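Local coordinates for conserved hypothetical protein TM0613 (Thermotoga maritima, PDB 1O3U) that is of unknown function but folds as an all-helical HEPN domain and pairs with a second copy of itself, at residues Asp18-Ala23 with Tyr120-Ile125; Lys24-Leu27 with Asn33-Cys36; Lys48-Arg53 with Gly68-Arg73; Gly60-Asp65 with Glu86-Cys91. All coordinates share one frame; numbering follows the deposited sequence. Where two conformers were deposited one is given.

Interaction 1 (Asp18-Ala23 with Tyr120-Ile125)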
loop_
_atom_site.group_PDB
_atom_site.type_symbol
_atom_site.label_atom_id
_atom_site.label_comp_id
_atom_site.label_asym_id
_atom_site.label_seq_id
_atom_site.Cartn_x
_atom_site.Cartn_y
_atom_site.Cartn_z
ATOM N N ASP A 18 -2.285 -7.563 -5.171
ATOM C CA ASP A 18 -3.315 -7.277 -4.176
ATOM C C ASP A 18 -3.727 -5.813 -4.204
ATOM O O ASP A 18 -4.921 -5.535 -4.140
ATOM C CB ASP A 18 -2.871 -7.630 -2.764
ATOM C CG ASP A 18 -2.725 -9.111 -2.547
ATOM O OD1 ASP A 18 -3.152 -9.907 -3.418
ATOM O OD2 ASP A 18 -2.180 -9.566 -1.513
ATOM N N ASP A 19 -2.756 -4.884 -4.248
ATOM C CA ASP A 19 -3.067 -3.461 -4.441
ATOM C C ASP A 19 -3.922 -3.209 -5.715
ATOM O O ASP A 19 -4.841 -2.393 -5.719
ATOM C CB ASP A 19 -1.794 -2.610 -4.563
ATOM C CG ASP A 19 -1.068 -2.414 -3.234
ATOM O OD1 ASP A 19 -1.657 -2.616 -2.134
ATOM O OD2 ASP A 19 0.101 -1.982 -3.224
ATOM N N LEU A 20 -3.580 -3.889 -6.802
ATOM C CA LEU A 20 -4.344 -3.768 -8.046
ATOM C C LEU A 20 -5.794 -4.232 -7.814
ATOM O O LEU A 20 -6.730 -3.569 -8.233
ATOM C CB LEU A 20 -3.706 -4.563 -9.188
ATOM C CG LEU A 20 -4.320 -4.334 -10.581
ATOM C CD1 LEU A 20 -4.169 -2.921 -11.011
ATOM C CD2 LEU A 20 -3.765 -5.298 -11.625
ATOM N N GLU A 21 -5.969 -5.362 -7.133
ATOM C CA GLU A 21 -7.305 -5.864 -6.852
ATOM C C GLU A 21 -8.060 -4.879 -5.982
ATOM O O GLU A 21 -9.246 -4.630 -6.214
ATOM C CB GLU A 21 -7.255 -7.222 -6.205
ATOM C CG GLU A 21 -8.606 -7.898 -6.157
ATOM C CD GLU A 21 -9.098 -8.433 -7.508
ATOM O OE1 GLU A 21 -8.368 -8.426 -8.551
ATOM O OE2 GLU A 21 -10.276 -8.851 -7.525
ATOM N N HIS A 22 -7.365 -4.300 -5.006
ATOM C CA HIS A 22 -7.927 -3.231 -4.169
ATOM C C HIS A 22 -8.417 -2.076 -5.039
ATOM O O HIS A 22 -9.537 -1.587 -4.868
ATOM C CB HIS A 22 -6.929 -2.697 -3.145
ATOM C CG HIS A 22 -7.566 -2.072 -1.924
ATOM N ND1 HIS A 22 -6.827 -1.640 -0.841
ATOM C CD2 HIS A 22 -8.866 -1.856 -1.597
ATOM C CE1 HIS A 22 -7.647 -1.172 0.087
ATOM N NE2 HIS A 22 -8.884 -1.304 -0.341
ATOM N N ALA A 23 -7.568 -1.614 -5.961
ATOM C CA ALA A 23 -7.926 -0.528 -6.858
ATOM C C ALA A 23 -9.204 -0.840 -7.670
ATOM O O ALA A 23 -10.062 0.028 -7.852
ATOM C CB ALA A 23 -6.815 -0.248 -7.775
ATOM N N TYR A 120 -3.139 1.405 -16.305
ATOM C CA TYR A 120 -1.708 1.721 -16.342
ATOM C C TYR A 120 -0.967 0.879 -15.324
ATOM O O TYR A 120 0.102 0.386 -15.633
ATOM C CB TYR A 120 -1.428 3.181 -16.049
ATOM C CG TYR A 120 -1.897 4.164 -17.095
ATOM C CD1 TYR A 120 -2.348 3.739 -18.329
ATOM C CD2 TYR A 120 -1.802 5.545 -16.864
ATOM C CE1 TYR A 120 -2.776 4.646 -19.283
ATOM C CE2 TYR A 120 -2.194 6.436 -17.800
ATOM C CZ TYR A 120 -2.686 5.991 -19.016
ATOM O OH TYR A 120 -3.087 6.899 -19.963
ATOM N N ALA A 121 -1.515 0.744 -14.119
ATOM C CA ALA A 121 -0.845 -0.020 -13.079
ATOM C C ALA A 121 -0.767 -1.504 -13.492
ATOM O O ALA A 121 0.266 -2.151 -13.370
ATOM C CB ALA A 121 -1.575 0.113 -11.775
ATOM N N GLU A 122 -1.874 -2.020 -13.993
ATOM C CA GLU A 122 -1.897 -3.341 -14.546
ATOM C C GLU A 122 -0.868 -3.591 -15.666
ATOM O O GLU A 122 -0.203 -4.631 -15.677
ATOM C CB GLU A 122 -3.300 -3.670 -15.023
ATOM C CG GLU A 122 -3.479 -5.124 -15.450
ATOM C CD GLU A 122 -4.946 -5.536 -15.349
ATOM O OE1 GLU A 122 -5.826 -4.719 -15.717
ATOM O OE2 GLU A 122 -5.237 -6.635 -14.865
ATOM N N LYS A 123 -0.744 -2.639 -16.588
ATOM C CA LYS A 123 0.252 -2.681 -17.619
ATOM C C LYS A 123 1.662 -2.769 -17.064
ATOM O O LYS A 123 2.474 -3.586 -17.506
ATOM C CB LYS A 123 0.062 -1.448 -18.500
ATOM C CG LYS A 123 0.475 -1.557 -19.854
ATOM C CD LYS A 123 -0.323 -0.503 -20.672
ATOM C CE LYS A 123 -0.020 -0.561 -22.091
ATOM N NZ LYS A 123 -0.221 0.759 -22.728
ATOM N N ILE A 124 1.954 -1.933 -16.064
ATOM C CA ILE A 124 3.249 -1.955 -15.431
ATOM C C ILE A 124 3.506 -3.285 -14.721
ATOM O O ILE A 124 4.631 -3.872 -14.842
ATOM C CB ILE A 124 3.403 -0.729 -14.498
ATOM C CG1 ILE A 124 3.541 0.549 -15.340
ATOM C CG2 ILE A 124 4.623 -0.882 -13.586
ATOM C CD1 ILE A 124 3.439 1.874 -14.546
ATOM N N ILE A 125 2.510 -3.763 -13.970
ATOM C CA ILE A 125 2.607 -5.077 -13.340
ATOM C C ILE A 125 2.949 -6.192 -14.361
ATOM O O ILE A 125 3.847 -6.982 -14.124
ATOM C CB ILE A 125 1.346 -5.414 -12.574
ATOM C CG1 ILE A 125 1.224 -4.521 -11.349
ATOM C CG2 ILE A 125 1.303 -6.929 -12.247
ATOM C CD1 ILE A 125 -0.200 -4.592 -10.687
#
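Leu20 sets its forked end against Ala121, Glu122 and Ile125, and thereby bridges to the neighbouring, nearly antiparallel helix in the helical bundle of the HEPN domain. The short helical segments run at 161° to each other, with axes 10.5 Å apart. CG of Leu20 stands anti to its own N (chi1 -172°), a setting that carries both methyls across to the other helix. CD1 lies 4.1 Å from Ala121 CB, while CD2 sits 3.8 Å from Ile125 CD1. That same isoleucine methyl also meets Leu20 CB, the two aliphatic chains meeting at a slant. Glu122 crosses the leucine at about a right angle: its CB is 3.8 Å from Leu20 CD2, and CG, CD and OE2 follow at similar range, so that the acid passes across one methyl of the leucine. Its OE2 forms a salt bridge with Lys24, one turn beyond Leu20, so the methylenes serve the apolar contact and the carboxylate still finds a mate. Around this pair, Asp19 and Ala23 pack on helix 32-54, with Asp19 salt-bridged to Lys45, while Tyr120 and Ile124 lie against helix 78-88; His22 stacks on His22 of the second subunit.

Interaction 2 (Lys24-Leu27 with Asn33-Cys36)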
loop_
_atom_site.group_PDB
_atom_site.type_symbol
_atom_site.label_atom_id
_atom_site.label_comp_id
_atom_site.label_asym_id
_atom_site.label_seq_id
_atom_site.Cartn_x
_atom_site.Cartn_y
_atom_site.Cartn_z
ATOM N N LYS A 24 -9.268 -2.060 -8.197
ATOM C CA LYS A 24 -10.377 -2.494 -8.994
ATOM C C LYS A 24 -11.691 -2.563 -8.163
ATOM O O LYS A 24 -12.765 -2.243 -8.668
ATOM C CB LYS A 24 -10.042 -3.833 -9.624
ATOM C CG LYS A 24 -9.047 -3.715 -10.783
ATOM C CD LYS A 24 -8.852 -5.028 -11.442
ATOM C CE LYS A 24 -7.785 -4.901 -12.492
ATOM N NZ LYS A 24 -7.620 -6.135 -13.230
ATOM N N HIS A 25 -11.569 -2.951 -6.910
ATOM C CA HIS A 25 -12.696 -2.974 -5.981
ATOM C C HIS A 25 -13.189 -1.574 -5.706
ATOM O O HIS A 25 -14.403 -1.312 -5.753
ATOM C CB HIS A 25 -12.272 -3.634 -4.680
ATOM C CG HIS A 25 -13.409 -3.872 -3.735
ATOM N ND1 HIS A 25 -13.652 -3.055 -2.656
ATOM C CD2 HIS A 25 -14.368 -4.827 -3.716
ATOM C CE1 HIS A 25 -14.709 -3.506 -2.000
ATOM N NE2 HIS A 25 -15.169 -4.575 -2.628
ATOM N N ASP A 26 -12.256 -0.664 -5.418
ATOM C CA ASP A 26 -12.610 0.747 -5.205
ATOM C C ASP A 26 -13.249 1.336 -6.473
ATOM O O ASP A 26 -14.257 2.054 -6.384
ATOM C CB ASP A 26 -11.402 1.591 -4.818
ATOM C CG ASP A 26 -10.997 1.414 -3.341
ATOM O OD1 ASP A 26 -11.872 1.217 -2.460
ATOM O OD2 ASP A 26 -9.829 1.460 -3.008
ATOM N N LEU A 27 -12.694 1.017 -7.650
ATOM C CA LEU A 27 -13.267 1.482 -8.890
ATOM C C LEU A 27 -14.730 1.049 -9.048
ATOM O O LEU A 27 -15.583 1.860 -9.433
ATOM C CB LEU A 27 -12.456 0.993 -10.069
ATOM C CG LEU A 27 -12.897 1.413 -11.463
ATOM C CD1 LEU A 27 -12.955 2.940 -11.589
ATOM C CD2 LEU A 27 -11.922 0.813 -12.446
ATOM N N ASN A 33 -10.963 8.267 -6.355
ATOM C CA ASN A 33 -9.807 8.742 -5.637
ATOM C C ASN A 33 -8.989 7.617 -5.041
ATOM O O ASN A 33 -7.765 7.582 -5.186
ATOM C CB ASN A 33 -10.188 9.750 -4.520
ATOM C CG ASN A 33 -11.186 9.181 -3.451
ATOM O OD1 ASN A 33 -12.015 8.247 -3.692
ATOM N ND2 ASN A 33 -11.117 9.777 -2.252
ATOM N N TRP A 34 -9.663 6.685 -4.399
ATOM C CA TRP A 34 -8.960 5.586 -3.760
ATOM C C TRP A 34 -8.408 4.615 -4.801
ATOM O O TRP A 34 -7.314 4.070 -4.622
ATOM C CB TRP A 34 -9.881 4.895 -2.754
ATOM C CG TRP A 34 -10.022 5.684 -1.486
ATOM C CD1 TRP A 34 -11.175 6.181 -0.957
ATOM C CD2 TRP A 34 -8.969 6.076 -0.593
ATOM N NE1 TRP A 34 -10.909 6.851 0.214
ATOM C CE2 TRP A 34 -9.561 6.791 0.471
ATOM C CE3 TRP A 34 -7.579 5.877 -0.570
ATOM C CZ2 TRP A 34 -8.814 7.319 1.527
ATOM C CZ3 TRP A 34 -6.842 6.381 0.478
ATOM C CH2 TRP A 34 -7.458 7.112 1.514
ATOM N N ALA A 35 -9.123 4.443 -5.913
ATOM C CA ALA A 35 -8.653 3.585 -6.987
ATOM C C ALA A 35 -7.322 4.119 -7.536
ATOM O O ALA A 35 -6.417 3.356 -7.803
ATOM C CB ALA A 35 -9.684 3.463 -8.091
ATOM N N CYS A 36 -7.243 5.424 -7.703
ATOM C CA CYS A 36 -6.024 6.106 -8.104
ATOM C C CYS A 36 -4.896 5.818 -7.123
ATOM O O CYS A 36 -3.824 5.395 -7.502
ATOM C CB CYS A 36 -6.291 7.596 -8.174
ATOM S SG CYS A 36 -4.827 8.564 -8.462
#
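The helical hairpin formed by helices 11-28 and 32-54 closes here, near its turn, where Asp26 and Leu27 meet Trp34 and Ala35. The backbones come close, with Asp26 CA 5.2 Å from Ala35 CA, a closeness that the small side chain of Ala35 probably helps to allow. Ala35 CB points toward the other helix and touches two successive residues: it lies 3.9 Å from Leu27 N and 4.2 Å from Leu27 CB, an apolar pairing of the first carbons alone. Asp26 CB comes over the backbone of the other helix, 3.8 Å from Ala35 N, and is also 4.1 Å from Ala35 CB.

Pairs of adjacent antiparallel helices of this kind build the helical bundle of the HEPN domain, and this one also forms part of the dimer interface. Asp26 directs OD2 to within 3.4 Å of Trp34 CB, touching the methylene at the root of the indole; the carboxylate and ring planes are turned 41° apart. No hydrogen bond joins the two segments; OD2 is hydrogen-bonded instead to His22 NE2 of the second subunit. With CG anti to its carbonyl carbon (chi1 -77°), Trp34 swings its ring off away from the helix 11-28 segment, and the indole stacks on the same His22 of the second subunit. Asn33 ND2 lies 3.7 Å above one face of the indole, toward its rim. Beyond the hairpin, Leu27 packs on Arg111 and Glu115 of helix 104-132, and Cys36 is joined by a disulfide to Cys91.

Interaction 3 (Lys48-Arg53 with Gly68-Arg73)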
loop_
_atom_site.group_PDB
_atom_site.type_symbol
_atom_site.label_atom_id
_atom_site.label_comp_id
_atom_site.label_asym_id
_atom_site.label_seq_id
_atom_site.Cartn_x
_atom_site.Cartn_y
_atom_site.Cartn_z
ATOM N N LYS A 48 9.546 -2.454 -7.700
ATOM C CA LYS A 48 10.415 -2.909 -6.613
ATOM C C LYS A 48 10.697 -4.423 -6.652
ATOM O O LYS A 48 11.788 -4.870 -6.256
ATOM C CB LYS A 48 9.827 -2.557 -5.255
ATOM C CG LYS A 48 9.856 -1.112 -4.953
ATOM C CD LYS A 48 9.298 -0.874 -3.542
ATOM C CE LYS A 48 9.078 0.607 -3.284
ATOM N N ALA A 49 9.717 -5.202 -7.112
ATOM C CA ALA A 49 9.905 -6.648 -7.264
ATOM C C ALA A 49 11.061 -6.941 -8.237
ATOM O O ALA A 49 11.820 -7.879 -8.019
ATOM C CB ALA A 49 8.624 -7.315 -7.745
ATOM N N VAL A 50 11.241 -6.091 -9.256
ATOM C CA VAL A 50 12.359 -6.260 -10.203
ATOM C C VAL A 50 13.707 -5.964 -9.534
ATOM O O VAL A 50 14.695 -6.706 -9.721
ATOM C CB VAL A 50 12.222 -5.383 -11.460
ATOM C CG1 VAL A 50 13.354 -5.681 -12.440
ATOM C CG2 VAL A 50 10.849 -5.601 -12.147
ATOM N N PHE A 51 13.776 -4.842 -8.826
ATOM C CA PHE A 51 14.943 -4.548 -8.000
ATOM C C PHE A 51 15.271 -5.681 -7.036
ATOM O O PHE A 51 16.432 -6.048 -6.953
ATOM C CB PHE A 51 14.821 -3.219 -7.243
ATOM C CG PHE A 51 14.944 -2.022 -8.125
ATOM C CD1 PHE A 51 13.840 -1.517 -8.792
ATOM C CD2 PHE A 51 16.177 -1.405 -8.309
ATOM C CE1 PHE A 51 13.940 -0.390 -9.621
ATOM C CE2 PHE A 51 16.291 -0.290 -9.148
ATOM C CZ PHE A 51 15.156 0.202 -9.815
ATOM N N GLN A 52 14.280 -6.255 -6.348
ATOM C CA GLN A 52 14.535 -7.302 -5.352
ATOM C C GLN A 52 15.141 -8.541 -6.029
ATOM O O GLN A 52 16.082 -9.106 -5.534
ATOM C CB GLN A 52 13.282 -7.727 -4.581
ATOM C CG GLN A 52 13.651 -8.508 -3.298
ATOM C CD GLN A 52 12.506 -9.344 -2.694
ATOM O OE1 GLN A 52 11.337 -9.038 -2.877
ATOM N NE2 GLN A 52 12.868 -10.399 -1.951
ATOM N N ARG A 53 14.585 -8.942 -7.161
ATOM C CA ARG A 53 15.121 -10.084 -7.920
ATOM C C ARG A 53 16.559 -9.826 -8.392
ATOM O O ARG A 53 17.392 -10.726 -8.370
ATOM C CB ARG A 53 14.234 -10.398 -9.111
ATOM C CG ARG A 53 14.751 -11.508 -10.036
ATOM C CD ARG A 53 14.670 -12.895 -9.482
ATOM N NE ARG A 53 15.336 -13.849 -10.390
ATOM C CZ ARG A 53 15.877 -14.989 -10.023
ATOM N NH1 ARG A 53 15.857 -15.372 -8.749
ATOM N NH2 ARG A 53 16.447 -15.764 -10.933
ATOM N N GLY A 68 13.030 5.050 -13.887
ATOM C CA GLY A 68 14.204 5.753 -14.352
ATOM C C GLY A 68 15.462 4.995 -13.989
ATOM O O GLY A 68 16.330 4.842 -14.822
ATOM N N GLU A 69 15.574 4.518 -12.746
ATOM C CA GLU A 69 16.748 3.753 -12.303
ATOM C C GLU A 69 16.842 2.452 -13.110
ATOM O O GLU A 69 17.920 2.033 -13.536
ATOM C CB GLU A 69 16.674 3.406 -10.788
ATOM C CG GLU A 69 17.087 4.487 -9.796
ATOM C CD GLU A 69 16.901 4.040 -8.333
ATOM O OE1 GLU A 69 17.580 3.069 -7.878
ATOM O OE2 GLU A 69 16.061 4.663 -7.640
ATOM N N LEU A 70 15.694 1.825 -13.307
ATOM C CA LEU A 70 15.632 0.557 -14.037
ATOM C C LEU A 70 16.136 0.690 -15.492
ATOM O O LEU A 70 16.693 -0.261 -16.045
ATOM C CB LEU A 70 14.210 0.017 -13.967
ATOM C CG LEU A 70 14.052 -1.492 -14.096
ATOM C CD1 LEU A 70 14.952 -2.222 -13.087
ATOM C CD2 LEU A 70 12.556 -1.915 -13.933
ATOM N N SER A 71 15.975 1.882 -16.083
ATOM C CA SER A 71 16.412 2.196 -17.472
ATOM C C SER A 71 17.908 2.033 -17.764
ATOM O O SER A 71 18.321 1.898 -18.932
ATOM C CB SER A 71 16.005 3.630 -17.838
ATOM O OG SER A 71 14.594 3.729 -17.900
ATOM N N SER A 72 18.729 2.072 -16.715
ATOM C CA SER A 72 20.178 1.887 -16.849
ATOM C C SER A 72 20.516 0.429 -17.158
ATOM O O SER A 72 21.611 0.117 -17.628
ATOM C CB SER A 72 20.905 2.321 -15.559
ATOM O OG SER A 72 20.682 1.368 -14.514
ATOM N N ARG A 73 19.558 -0.457 -16.913
ATOM C CA ARG A 73 19.783 -1.889 -17.022
ATOM C C ARG A 73 18.870 -2.579 -18.052
ATOM O O ARG A 73 19.302 -3.490 -18.781
ATOM C CB ARG A 73 19.554 -2.500 -15.638
ATOM C CG ARG A 73 19.989 -3.936 -15.539
ATOM C CD ARG A 73 21.487 -4.102 -15.628
ATOM N NE ARG A 73 21.843 -5.448 -16.048
ATOM C CZ ARG A 73 21.999 -5.845 -17.314
ATOM N NH1 ARG A 73 21.829 -5.006 -18.335
ATOM N NH2 ARG A 73 22.325 -7.107 -17.554
#
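Apolar contacts between Val50, Phe51 and Leu70 carry most of this interface. Val50 CG1 meets the fork of Leu70, 3.9 Å from CD1 and slightly farther from CD2, the two side chains crossing at about a right angle. Leu70 has its CG anti to the backbone N (chi1 -154°), which brings the fork across to the valine and the neighbouring ring.

The aromatic contacts use both aspects of the Phe51 ring. Leu70 CD1 lies over one face, 4.0 Å from CE1 and displaced toward the rim, as the two side chains slide past each other in opposite directions. At the ring edge, near its plane, Glu69 CB is 3.7 Å from Phe51 CZ; the carboxylate plane is turned 62° from the ring. Replacing Phe51 by a serine would probably open a gap beneath Leu70 CD1 and leave Glu69 CB without its apolar neighbour. In the fold, this contact seats the short helix 63-70 against the C-terminal part of helix 32-54, after the intervening chain has doubled back; Phe66, Ala56 and Ala58 also touch the Phe51 side chain, and Val50 reaches Cys128 of helix 104-132.

No hydrogen bond crosses between the segments; the polar contacts of Glu69 lie within 68-73 or lead outside the pair. Glu69 O takes two donors, Ser72 OG at 3.0 Å and Ser72 N at 3.3 Å; the hydroxyl approaches almost straight on, with a C=O...donor angle of 173°. The side chain of Glu69 makes a weak hydrogen bond through OE1 to Trp59 N, while that oxygen also lies 3.8 Å from Phe51 CE2.

Interaction 4 (Gly60-Asp65 with Glu86-Cys91)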
loop_
_atom_site.group_PDB
_atom_site.type_symbol
_atom_site.label_atom_id
_atom_site.label_comp_id
_atom_site.label_asym_id
_atom_site.label_seq_id
_atom_site.Cartn_x
_atom_site.Cartn_y
_atom_site.Cartn_z
ATOM N N GLY A 60 13.886 5.950 -3.999
ATOM C CA GLY A 60 12.875 6.925 -4.298
ATOM C C GLY A 60 11.533 6.452 -3.842
ATOM O O GLY A 60 11.371 5.421 -3.193
ATOM N N TYR A 61 10.547 7.235 -4.188
ATOM C CA TYR A 61 9.197 6.951 -3.770
ATOM C C TYR A 61 8.391 6.624 -4.988
ATOM O O TYR A 61 7.609 5.682 -4.985
ATOM C CB TYR A 61 8.674 8.170 -3.018
ATOM C CG TYR A 61 9.638 8.567 -1.919
ATOM C CD1 TYR A 61 9.801 7.760 -0.784
ATOM C CD2 TYR A 61 10.430 9.702 -2.035
ATOM C CE1 TYR A 61 10.705 8.104 0.229
ATOM C CE2 TYR A 61 11.327 10.058 -1.030
ATOM C CZ TYR A 61 11.464 9.253 0.096
ATOM O OH TYR A 61 12.349 9.618 1.083
ATOM N N SER A 62 8.624 7.372 -6.060
ATOM C CA SER A 62 7.687 7.409 -7.139
ATOM C C SER A 62 7.976 6.285 -8.144
ATOM O O SER A 62 9.078 5.777 -8.234
ATOM C CB SER A 62 7.725 8.780 -7.807
ATOM O OG SER A 62 8.892 8.949 -8.569
ATOM N N VAL A 63 6.957 5.928 -8.895
ATOM C CA VAL A 63 7.121 4.987 -10.013
ATOM C C VAL A 63 8.048 5.555 -11.068
ATOM O O VAL A 63 8.900 4.830 -11.540
ATOM C CB VAL A 63 5.764 4.580 -10.625
ATOM C CG1 VAL A 63 5.949 3.546 -11.730
ATOM C CG2 VAL A 63 4.891 4.040 -9.531
ATOM N N PRO A 64 7.944 6.840 -11.437
ATOM C CA PRO A 64 8.961 7.426 -12.305
ATOM C C PRO A 64 10.371 7.290 -11.747
ATOM O O PRO A 64 11.244 7.010 -12.556
ATOM C CB PRO A 64 8.552 8.899 -12.400
ATOM C CG PRO A 64 7.157 8.910 -12.164
ATOM C CD PRO A 64 6.897 7.831 -11.134
ATOM N N ASP A 65 10.565 7.411 -10.426
ATOM C CA ASP A 65 11.885 7.258 -9.808
ATOM C C ASP A 65 12.419 5.863 -10.121
ATOM O O ASP A 65 13.499 5.710 -10.666
ATOM C CB ASP A 65 11.860 7.438 -8.272
ATOM C CG ASP A 65 11.742 8.878 -7.831
ATOM O OD1 ASP A 65 12.032 9.801 -8.627
ATOM O OD2 ASP A 65 11.359 9.172 -6.675
ATOM N N GLU A 86 1.782 9.744 -15.159
ATOM C CA GLU A 86 0.381 9.977 -14.854
ATOM C C GLU A 86 0.010 9.420 -13.480
ATOM O O GLU A 86 -0.763 10.028 -12.736
ATOM C CB GLU A 86 -0.522 9.356 -15.908
ATOM C CG GLU A 86 -0.371 9.969 -17.275
ATOM C CD GLU A 86 -1.129 11.264 -17.413
ATOM O OE1 GLU A 86 -2.356 11.266 -17.182
ATOM O OE2 GLU A 86 -0.490 12.276 -17.758
ATOM N N LEU A 87 0.571 8.271 -13.140
ATOM C CA LEU A 87 0.294 7.629 -11.867
ATOM C C LEU A 87 0.915 8.391 -10.717
ATOM O O LEU A 87 0.412 8.350 -9.596
ATOM C CB LEU A 87 0.877 6.230 -11.860
ATOM C CG LEU A 87 0.035 5.174 -12.520
ATOM C CD1 LEU A 87 0.948 3.976 -12.882
ATOM C CD2 LEU A 87 -1.105 4.791 -11.543
ATOM N N ASP A 88 2.004 9.083 -11.003
ATOM C CA ASP A 88 2.718 9.840 -9.994
ATOM C C ASP A 88 1.941 11.058 -9.492
ATOM O O ASP A 88 2.216 11.542 -8.393
ATOM C CB ASP A 88 4.064 10.291 -10.534
ATOM C CG ASP A 88 4.974 10.813 -9.446
ATOM O OD1 ASP A 88 5.043 10.171 -8.379
ATOM O OD2 ASP A 88 5.647 11.845 -9.573
ATOM N N LYS A 89 1.004 11.554 -10.290
ATOM C CA LYS A 89 0.230 12.759 -9.932
ATOM C C LYS A 89 -0.753 12.556 -8.770
ATOM O O LYS A 89 -1.192 11.442 -8.501
ATOM C CB LYS A 89 -0.530 13.266 -11.160
ATOM C CG LYS A 89 0.364 13.800 -12.281
ATOM C CD LYS A 89 -0.332 13.678 -13.634
ATOM C CE LYS A 89 0.565 14.098 -14.792
ATOM N NZ LYS A 89 0.223 15.466 -15.281
ATOM N N ALA A 90 -1.132 13.652 -8.112
ATOM C CA ALA A 90 -1.942 13.598 -6.889
ATOM C C ALA A 90 -3.305 12.928 -7.097
ATOM O O ALA A 90 -3.984 13.181 -8.112
ATOM C CB ALA A 90 -2.140 15.018 -6.333
ATOM N N CYS A 91 -3.684 12.068 -6.146
ATOM C CA CYS A 91 -5.022 11.468 -6.094
ATOM C C CYS A 91 -5.912 12.230 -5.114
ATOM O O CYS A 91 -6.980 12.717 -5.481
ATOM C CB CYS A 91 -4.950 10.014 -5.634
ATOM S SG CYS A 91 -3.922 8.947 -6.670
HETATM O O HOH W 1 8.367 11.604 -9.302
#
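A water molecule makes the polar link between Ser62 and Asp88, for no direct hydrogen bond joins these two segments. It lies 2.8 Å from Ser62 OG and donates to Asp88 OD2 at 2.7 Å. The other carboxylate oxygen, Asp88 OD1, rests 3.1 Å from Ser62 CB, so the acid meets the serine through its methylene as well. Asp88 holds CG anti to its N (chi1 -167°), which carries the carboxylate toward the serine and leaves CB against the proline ring, 3.8 Å from Pro64 CG.

Ser62 is also the N-cap of helix 63-70. Its OG accepts from Asp65 N at 2.9 Å, and Asp65 OD2 answers with a weak bond from Ser62 N at 3.3 Å, completing a capping box. The same OD2 takes Tyr61 N on its anti lone pair. Replacing Ser62 by a valine would probably leave Asp65 N without its capping acceptor and the water without its serine partner. Beneath this surface contact, Val63 and Leu87 both pack on Ile124 of helix 104-132.

One hydroxyl therefore does two jobs, capping a helix and holding a bridging water. The carboxylate of Asp88, near the start of that helix, would probably be favoured by the positive end of the helix dipole, and the water ties it to the capping hydroxyl.

In the fold
All four contacts fall within one HEPN domain, and interaction 1 spans the other three along the chain by joining helix 11-28 to helix 104-132. Interaction 2 comes first within that span; interactions 3 and 4 follow, their segments alternating and both drawing on helix 63-70. Interactions 2 and 3 share helix 32-54 but have centres about 26 Å apart, on opposite sides of the chain's centre. Interaction 1 touches interaction 2 through the Glu122-Lys24 salt bridge and interaction 4 through Ile124 and Leu87, while the Cys36-Cys91 disulfide ties interaction 2 to interaction 4. The bundle is thus cross-linked, and interactions 1 and 2 also border the second subunit.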